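Local coordinates for stage III sporulation protein AH (Bacillus subtilis, PDB 3TUF) that pairs with SpoIIQ to build a channel between mother cell and forespore, through which mother-cell gene expression triggers sigma-G activity in the forespore during sporulation, at residues T86-D91 / D148-A153; N159-S164 / A190-P195. All blocks are in the same frame, centred on the assembly; numbering follows the deposited sequence.

Contact 1 (T86-D91 / D148-A153)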
ATOM      1  N   THR B  86      12.403   6.919   3.292  1.00 55.88           N
ATOM      2  CA  THR B  86      11.367   7.849   2.838  1.00 58.02           C
ATOM      3  C   THR B  86      11.590   8.235   1.350  1.00 48.07           C
ATOM      4  O   THR B  86      10.636   8.334   0.576  1.00 53.36           O
ATOM      5  CB  THR B  86      11.212   9.097   3.778  1.00 63.49           C
ATOM      6  OG1 THR B  86      12.492   9.474   4.251  1.00 70.35           O
ATOM      7  CG2 THR B  86      10.290   8.816   5.043  1.00 58.75           C
ATOM      8  N   THR B  87      12.825   8.425   0.907  1.00 50.93           N
ATOM      9  CA  THR B  87      12.957   8.764  -0.516  1.00 57.01           C
ATOM     10  C   THR B  87      12.431   7.641  -1.421  1.00 56.01           C
ATOM     11  O   THR B  87      11.624   7.851  -2.337  1.00 50.66           O
ATOM     12  CB  THR B  87      14.374   9.155  -0.902  1.00 57.32           C
ATOM     13  OG1 THR B  87      14.840  10.152   0.020  1.00 61.92           O
ATOM     14  CG2 THR B  87      14.383   9.740  -2.306  1.00 52.62           C
ATOM     15  N   TYR B  88      12.889   6.432  -1.141  1.00 45.13           N
ATOM     16  CA  TYR B  88      12.463   5.266  -1.890  1.00 55.23           C
ATOM     17  C   TYR B  88      10.920   5.090  -1.895  1.00 54.56           C
ATOM     18  O   TYR B  88      10.289   4.977  -2.957  1.00 52.56           O
ATOM     19  CB  TYR B  88      13.186   4.045  -1.335  1.00 61.90           C
ATOM     20  CG  TYR B  88      13.038   2.802  -2.175  1.00 66.60           C
ATOM     21  CD1 TYR B  88      13.914   2.531  -3.235  1.00 64.59           C
ATOM     22  CD2 TYR B  88      12.026   1.883  -1.911  1.00 61.03           C
ATOM     23  CE1 TYR B  88      13.777   1.375  -4.019  1.00 70.39           C
ATOM     24  CE2 TYR B  88      11.876   0.722  -2.691  1.00 66.71           C
ATOM     25  CZ  TYR B  88      12.752   0.476  -3.737  1.00 71.06           C
ATOM     26  OH  TYR B  88      12.587  -0.683  -4.482  1.00 80.01           O
ATOM     27  N   ARG B  89      10.303   5.083  -0.717  1.00 43.91           N
ATOM     28  CA  ARG B  89       8.864   4.899  -0.661  1.00 46.94           C
ATOM     29  C   ARG B  89       8.177   5.952  -1.559  1.00 42.29           C
ATOM     30  O   ARG B  89       7.346   5.631  -2.468  1.00 38.03           O
ATOM     31  CB  ARG B  89       8.388   4.972   0.778  1.00 50.16           C
ATOM     32  CG  ARG B  89       8.683   3.721   1.629  1.00 60.91           C
ATOM     33  CD  ARG B  89       7.552   3.479   2.622  1.00 59.42           C
ATOM     34  NE  ARG B  89       7.834   2.344   3.514  1.00 56.65           N
ATOM     35  CZ  ARG B  89       8.657   2.408   4.571  1.00 58.23           C
ATOM     36  NH1 ARG B  89       9.283   3.544   4.923  1.00 55.68           N
ATOM     37  NH2 ARG B  89       8.843   1.331   5.303  1.00 46.84           N
ATOM     38  N   LEU B  90       8.560   7.208  -1.336  1.00 35.38           N
ATOM     39  CA  LEU B  90       8.084   8.275  -2.225  1.00 49.30           C
ATOM     40  C   LEU B  90       8.255   7.988  -3.724  1.00 46.87           C
ATOM     41  O   LEU B  90       7.243   8.036  -4.478  1.00 42.81           O
ATOM     42  CB  LEU B  90       8.658   9.632  -1.822  1.00 47.81           C
ATOM     43  CG  LEU B  90       7.832  10.099  -0.620  1.00 50.31           C
ATOM     44  CD1 LEU B  90       8.453  11.274   0.083  1.00 51.22           C
ATOM     45  CD2 LEU B  90       6.367  10.380  -1.034  1.00 51.19           C
ATOM     46  N   ASP B  91       9.497   7.668  -4.139  1.00 32.35           N
ATOM     47  CA  ASP B  91       9.720   7.414  -5.552  1.00 48.65           C
ATOM     48  C   ASP B  91       8.946   6.178  -6.063  1.00 46.71           C
ATOM     49  O   ASP B  91       8.337   6.191  -7.159  1.00 36.83           O
ATOM     50  CB  ASP B  91      11.208   7.344  -5.841  1.00 59.95           C
ATOM     51  CG  ASP B  91      11.920   8.702  -5.587  1.00 67.41           C
ATOM     52  OD1 ASP B  91      11.264   9.814  -5.520  1.00 68.31           O
ATOM     53  OD2 ASP B  91      13.157   8.647  -5.451  1.00 73.24           O
ATOM     54  N   ASP B 148      12.040  -0.699  11.351  1.00 52.37           N
ATOM     55  CA  ASP B 148      11.374  -0.366  10.096  1.00 57.48           C
ATOM     56  C   ASP B 148      11.817  -1.398   9.060  1.00 50.37           C
ATOM     57  O   ASP B 148      12.855  -2.047   9.248  1.00 46.54           O
ATOM     58  CB  ASP B 148      11.752   1.053   9.637  1.00 51.66           C
ATOM     59  CG  ASP B 148      10.763   1.629   8.607  1.00 57.03           C
ATOM     60  OD1 ASP B 148       9.810   0.913   8.178  1.00 61.02           O
ATOM     61  OD2 ASP B 148      10.939   2.817   8.226  1.00 64.62           O
ATOM     62  N   ALA B 149      11.033  -1.551   7.990  1.00 44.92           N
ATOM     63  CA  ALA B 149      11.350  -2.459   6.895  1.00 46.84           C
ATOM     64  C   ALA B 149      10.787  -1.957   5.588  1.00 43.40           C
ATOM     65  O   ALA B 149       9.777  -1.260   5.584  1.00 53.15           O
ATOM     66  CB  ALA B 149      10.781  -3.826   7.162  1.00 53.84           C
ATOM     67  N   LEU B 150      11.397  -2.367   4.471  1.00 42.76           N
ATOM     68  CA  LEU B 150      10.969  -1.900   3.156  1.00 42.62           C
ATOM     69  C   LEU B 150      11.052  -3.045   2.171  1.00 40.26           C
ATOM     70  O   LEU B 150      12.070  -3.766   2.163  1.00 42.53           O
ATOM     71  CB  LEU B 150      11.897  -0.772   2.752  1.00 42.07           C
ATOM     72  CG  LEU B 150      11.885  -0.267   1.342  1.00 46.20           C
ATOM     73  CD1 LEU B 150      10.577   0.387   1.057  1.00 47.51           C
ATOM     74  CD2 LEU B 150      13.091   0.749   1.204  1.00 41.63           C
ATOM     75  N   VAL B 151      10.026  -3.207   1.351  1.00 30.36           N
ATOM     76  CA  VAL B 151       9.843  -4.440   0.596  1.00 33.90           C
ATOM     77  C   VAL B 151       9.322  -4.087  -0.767  1.00 38.79           C
ATOM     78  O   VAL B 151       8.249  -3.456  -0.918  1.00 34.26           O
ATOM     79  CB  VAL B 151       8.744  -5.405   1.222  1.00 31.52           C
ATOM     80  CG1 VAL B 151       8.395  -6.631   0.263  1.00 36.83           C
ATOM     81  CG2 VAL B 151       9.129  -5.932   2.622  1.00 32.89           C
ATOM     82  N   ASN B 152      10.037  -4.542  -1.781  1.00 45.26           N
ATOM     83  CA  ASN B 152       9.605  -4.317  -3.143  1.00 44.81           C
ATOM     84  C   ASN B 152       9.516  -5.679  -3.764  1.00 47.44           C
ATOM     85  O   ASN B 152      10.527  -6.399  -3.874  1.00 59.89           O
ATOM     86  CB  ASN B 152      10.559  -3.343  -3.898  1.00 39.62           C
ATOM     87  CG  ASN B 152      10.221  -3.211  -5.405  1.00 41.77           C
ATOM     88  OD1 ASN B 152       9.669  -4.103  -6.056  1.00 45.60           O
ATOM     89  ND2 ASN B 152      10.592  -2.082  -5.966  1.00 48.60           N
ATOM     90  N   ALA B 153       8.300  -6.029  -4.151  1.00 44.10           N
ATOM     91  CA  ALA B 153       7.988  -7.387  -4.545  1.00 47.91           C
ATOM     92  C   ALA B 153       7.636  -7.402  -6.006  1.00 49.45           C
ATOM     93  O   ALA B 153       7.005  -8.338  -6.513  1.00 52.81           O
ATOM     94  CB  ALA B 153       6.819  -7.899  -3.722  1.00 45.80           C
TER

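Contact 2 (N159-S164 / A190-P195)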
ATOM      1  N   ASN B 159      12.991  -7.573  -3.042  1.00 39.10           N
ATOM      2  CA  ASN B 159      14.010  -6.894  -2.254  1.00 34.81           C
ATOM      3  C   ASN B 159      13.447  -6.425  -0.994  1.00 36.11           C
ATOM      4  O   ASN B 159      12.349  -5.825  -0.992  1.00 44.57           O
ATOM      5  CB  ASN B 159      14.560  -5.686  -2.995  1.00 46.84           C
ATOM      6  CG  ASN B 159      15.510  -6.105  -4.015  1.00 51.11           C
ATOM      7  OD1 ASN B 159      15.163  -6.201  -5.224  1.00 57.07           O
ATOM      8  ND2 ASN B 159      16.725  -6.475  -3.558  1.00 53.63           N
ATOM      9  N   ILE B 160      14.179  -6.668   0.082  1.00 34.55           N
ATOM     10  CA  ILE B 160      13.637  -6.386   1.380  1.00 30.78           C
ATOM     11  C   ILE B 160      14.755  -5.774   2.102  1.00 34.99           C
ATOM     12  O   ILE B 160      15.864  -6.343   2.171  1.00 33.97           O
ATOM     13  CB  ILE B 160      13.340  -7.661   2.130  1.00 35.86           C
ATOM     14  CG1 ILE B 160      12.288  -8.479   1.362  1.00 36.55           C
ATOM     15  CG2 ILE B 160      12.972  -7.382   3.682  1.00 33.11           C
ATOM     16  CD1 ILE B 160      12.022  -9.832   2.042  1.00 26.71           C
ATOM     17  N   THR B 161      14.485  -4.602   2.659  1.00 31.82           N
ATOM     18  CA  THR B 161      15.537  -3.911   3.374  1.00 38.25           C
ATOM     19  C   THR B 161      15.006  -3.650   4.744  1.00 37.44           C
ATOM     20  O   THR B 161      13.835  -3.220   4.923  1.00 42.41           O
ATOM     21  CB  THR B 161      15.991  -2.607   2.666  1.00 37.12           C
ATOM     22  OG1 THR B 161      16.077  -2.857   1.254  1.00 40.60           O
ATOM     23  CG2 THR B 161      17.372  -2.127   3.216  1.00 35.62           C
ATOM     24  N   VAL B 162      15.863  -3.943   5.709  1.00 40.73           N
ATOM     25  CA  VAL B 162      15.470  -3.932   7.089  1.00 44.30           C
ATOM     26  C   VAL B 162      16.475  -3.026   7.817  1.00 50.34           C
ATOM     27  O   VAL B 162      17.687  -3.071   7.551  1.00 56.53           O
ATOM     28  CB  VAL B 162      15.386  -5.408   7.561  1.00 43.26           C
ATOM     29  CG1 VAL B 162      15.831  -5.592   8.985  1.00 52.39           C
ATOM     30  CG2 VAL B 162      13.970  -5.925   7.324  1.00 44.79           C
ATOM     31  N   LYS B 163      15.968  -2.129   8.660  1.00 56.75           N
ATOM     32  CA  LYS B 163      16.824  -1.341   9.549  1.00 63.26           C
ATOM     33  C   LYS B 163      17.366  -2.267  10.613  1.00 65.98           C
ATOM     34  O   LYS B 163      16.576  -2.951  11.254  1.00 67.89           O
ATOM     35  CB  LYS B 163      16.007  -0.241  10.220  1.00 63.64           C
ATOM     36  CG  LYS B 163      16.093   1.133   9.523  1.00 74.77           C
ATOM     37  CD  LYS B 163      17.416   1.855   9.802  1.00 89.52           C
ATOM     38  CE  LYS B 163      17.331   3.361   9.493  1.00 95.06           C
ATOM     39  NZ  LYS B 163      16.700   4.087  10.630  1.00 93.44           N
ATOM     40  N   SER B 164      18.686  -2.315  10.792  1.00 68.92           N
ATOM     41  CA  SER B 164      19.316  -3.181  11.813  1.00 79.39           C
ATOM     42  C   SER B 164      20.844  -3.052  11.862  1.00 87.71           C
ATOM     43  O   SER B 164      21.509  -2.938  10.815  1.00 91.66           O
ATOM     44  CB  SER B 164      18.931  -4.670  11.616  1.00 75.65           C
ATOM     45  OG  SER B 164      19.347  -5.480  12.707  1.00 71.98           O
ATOM     46  N   ALA B 190      15.920 -11.244  -1.698  1.00 42.79           N
ATOM     47  CA  ALA B 190      17.138 -10.739  -1.104  1.00 40.80           C
ATOM     48  C   ALA B 190      16.796  -9.896   0.110  1.00 37.41           C
ATOM     49  O   ALA B 190      15.732  -9.252   0.141  1.00 41.42           O
ATOM     50  CB  ALA B 190      17.919  -9.935  -2.157  1.00 30.48           C
ATOM     51  N   VAL B 191      17.641  -9.914   1.127  1.00 31.47           N
ATOM     52  CA  VAL B 191      17.327  -9.213   2.349  1.00 29.98           C
ATOM     53  C   VAL B 191      18.554  -8.493   2.747  1.00 33.15           C
ATOM     54  O   VAL B 191      19.585  -9.141   3.010  1.00 40.42           O
ATOM     55  CB  VAL B 191      17.066 -10.193   3.458  1.00 31.57           C
ATOM     56  CG1 VAL B 191      16.759  -9.473   4.794  1.00 28.10           C
ATOM     57  CG2 VAL B 191      15.930 -11.060   3.036  1.00 36.64           C
ATOM     58  N   THR B 192      18.468  -7.163   2.813  1.00 39.92           N
ATOM     59  CA  THR B 192      19.612  -6.337   3.187  1.00 42.03           C
ATOM     60  C   THR B 192      19.360  -5.711   4.531  1.00 43.81           C
ATOM     61  O   THR B 192      18.262  -5.241   4.774  1.00 45.88           O
ATOM     62  CB  THR B 192      19.724  -5.205   2.191  1.00 42.13           C
ATOM     63  OG1 THR B 192      19.681  -5.767   0.870  1.00 39.38           O
ATOM     64  CG2 THR B 192      21.004  -4.400   2.398  1.00 43.01           C
ATOM     65  N   PHE B 193      20.380  -5.688   5.387  1.00 50.75           N
ATOM     66  CA  PHE B 193      20.302  -5.067   6.720  1.00 52.70           C
ATOM     67  C   PHE B 193      21.105  -3.771   6.752  1.00 56.64           C
ATOM     68  O   PHE B 193      22.332  -3.798   6.693  1.00 58.66           O
ATOM     69  CB  PHE B 193      20.852  -6.007   7.794  1.00 54.47           C
ATOM     70  CG  PHE B 193      20.106  -7.319   7.898  1.00 60.10           C
ATOM     71  CD1 PHE B 193      20.144  -8.260   6.857  1.00 64.45           C
ATOM     72  CD2 PHE B 193      19.374  -7.614   9.009  1.00 60.23           C
ATOM     73  CE1 PHE B 193      19.424  -9.476   6.932  1.00 58.56           C
ATOM     74  CE2 PHE B 193      18.672  -8.814   9.086  1.00 60.31           C
ATOM     75  CZ  PHE B 193      18.706  -9.747   8.046  1.00 58.68           C
ATOM     76  N   GLU B 194      20.399  -2.645   6.855  1.00 59.85           N
ATOM     77  CA  GLU B 194      20.983  -1.287   6.921  1.00 63.56           C
ATOM     78  C   GLU B 194      21.287  -0.832   8.352  1.00 76.01           C
ATOM     79  O   GLU B 194      20.420  -0.964   9.227  1.00 68.29           O
ATOM     80  CB  GLU B 194      19.979  -0.285   6.368  1.00 69.38           C
ATOM     81  CG  GLU B 194      19.683  -0.441   4.913  1.00 69.76           C
ATOM     82  CD  GLU B 194      20.681   0.285   4.059  1.00 86.02           C
ATOM     83  OE1 GLU B 194      21.824   0.493   4.535  1.00 88.88           O
ATOM     84  OE2 GLU B 194      20.317   0.662   2.922  1.00 97.76           O
ATOM     85  N   PRO B 195      22.481  -0.235   8.581  1.00 73.23           N
ATOM     86  CA  PRO B 195      22.823   0.429   9.865  1.00 76.91           C
ATOM     87  C   PRO B 195      21.703   1.378  10.355  1.00 85.80           C
ATOM     88  O   PRO B 195      21.299   2.299   9.609  1.00 98.09           O
ATOM     89  CB  PRO B 195      24.068   1.252   9.508  1.00 81.93           C
ATOM     90  CG  PRO B 195      24.076   1.343   7.935  1.00 83.77           C
ATOM     91  CD  PRO B 195      23.511  -0.001   7.543  1.00 83.21           C
TER
HETATM   92  O   HOH W   1      17.722  -6.562  -0.682  1.00 49.82           O

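Contact 1 (T86-D91 / D148-A153)
Leu150 on strand 149-152 reaches up to the helix segment 86-91 and fits between Tyr88 and the aliphatic part of Arg89. Both its methyls lie against Tyr88 CD2, Leu150 CD2 at 3.5 Å and Leu150 CD1 at 3.6 Å; CD1 in addition packs against Arg89 CG at 3.9 Å and lies over one face of the guanidinium. This apolar wedge is the tightly packed part of the contact. With CG anti to the backbone N (chi1 -169°), the Tyr88 ring reaches across from the helix to the strand, as far as Asn152, and its hydroxyl accepts a hydrogen bond of 2.9 Å from Asn152 ND2. The Asn152 amide is turned 54° from the ring plane. Were Tyr88 an alanine, the Asn152 amide nitrogen would probably lose this acceptor and a gap would open beside Leu150.

Arg89 and Asp148 form a polar, partly exposed margin. Arg89 NH2 makes a salt bridge of 3.1 Å to Asp148 OD1, on the syn side but tilted out of the carboxylate plane, the two group planes being 15° apart. The same oxygen accepts from Ala149 N at 2.8 Å, a second donor on the same face that helps to fix the carboxylate. Arg89 NH2 also lies 2.8 Å from Ala149 O. The short axes stay 10.1 Å apart, and long side chains from the helix span the gap. Helix 84-107 thus lies over one face of strand 149-152, where Phe85 also touches Leu150, while Ala149 and Val151 face helix 114-143 on the other; Thr139 of the second subunit, another copy of this protein, packs on Arg89.

Contact 2 (N159-S164 / A190-P195)
Ser164 N donates to Glu194 O in a short, nearly straight hydrogen bond (2.7 Å, 172° at the hydrogen), one of five between segments 159-164 and 190-195, whose strands run parallel. Thr192 takes part twice: its N gives a bond of 2.8 Å to Ile160 O, and its O accepts one of 2.9 Å from Val162 N. Val162 O then accepts from Glu194 N, whereas the bond from Ile160 N to Ala190 O is weak. CA-H...O contacts from Val191, Thr161 and Phe193 lie between these bonds. A water accepts a hydrogen bond from Asn159 ND2 and lies 2.6 Å from Thr192 OG1, whose hydroxyl is also hydrogen-bonded to Thr77 of the SpoIIQ chain.

Beyond the backbone, the two faces of the sheet differ. On the face of Thr161 and Thr192, Thr161 CG2 stands anti to its own N and presses on Glu194 CG at 3.3 Å. Ile160, Val162, Val191 and Phe193 share the other, and the last three touch helix 169-177. Val162 CG1 lies alongside the Phe193 side chain, 4.1 Å from CD2, while Ser164 CB meets the ring at its edge, in plane, 4.0 Å from the same carbon. Phe193 CG is anti to its carbonyl carbon (chi1 -60°), and the ring reaches Lys171 and Ala172 of that helix.

Ala190, Val191 and Thr192 pair on their other side with an antiparallel strand of SpoIIQ. Because backbone bonds set the register, the side chains can leave one face apolar, against helix 169-177, and the other largely polar, where Thr192 OG1 serves the SpoIIQ interface.

Contact 1 and contact 2 share one three-stranded sheet: strand 149-152 of contact 1 runs antiparallel to strand 157-163 of contact 2, which lies in the middle beside strand 188-194. Their centres are about 11 Å apart. They meet directly. Leu150 O lies 2.6 Å from Thr161 N, a probable hydrogen bond. A second probable hydrogen bond, of 2.8 Å, links Asn152 N to Asn159 O. Ala149 CB packs on Val162 CG2 at 3.8 Å. Along the chain they follow in series. Contact 1 joins the N-terminal helix to one edge strand of the sheet; contact 2 includes the edge that continues into SpoIIQ, so the middle strand 157-163 lies between the strand facing helix 84-107 and the strand paired with SpoIIQ.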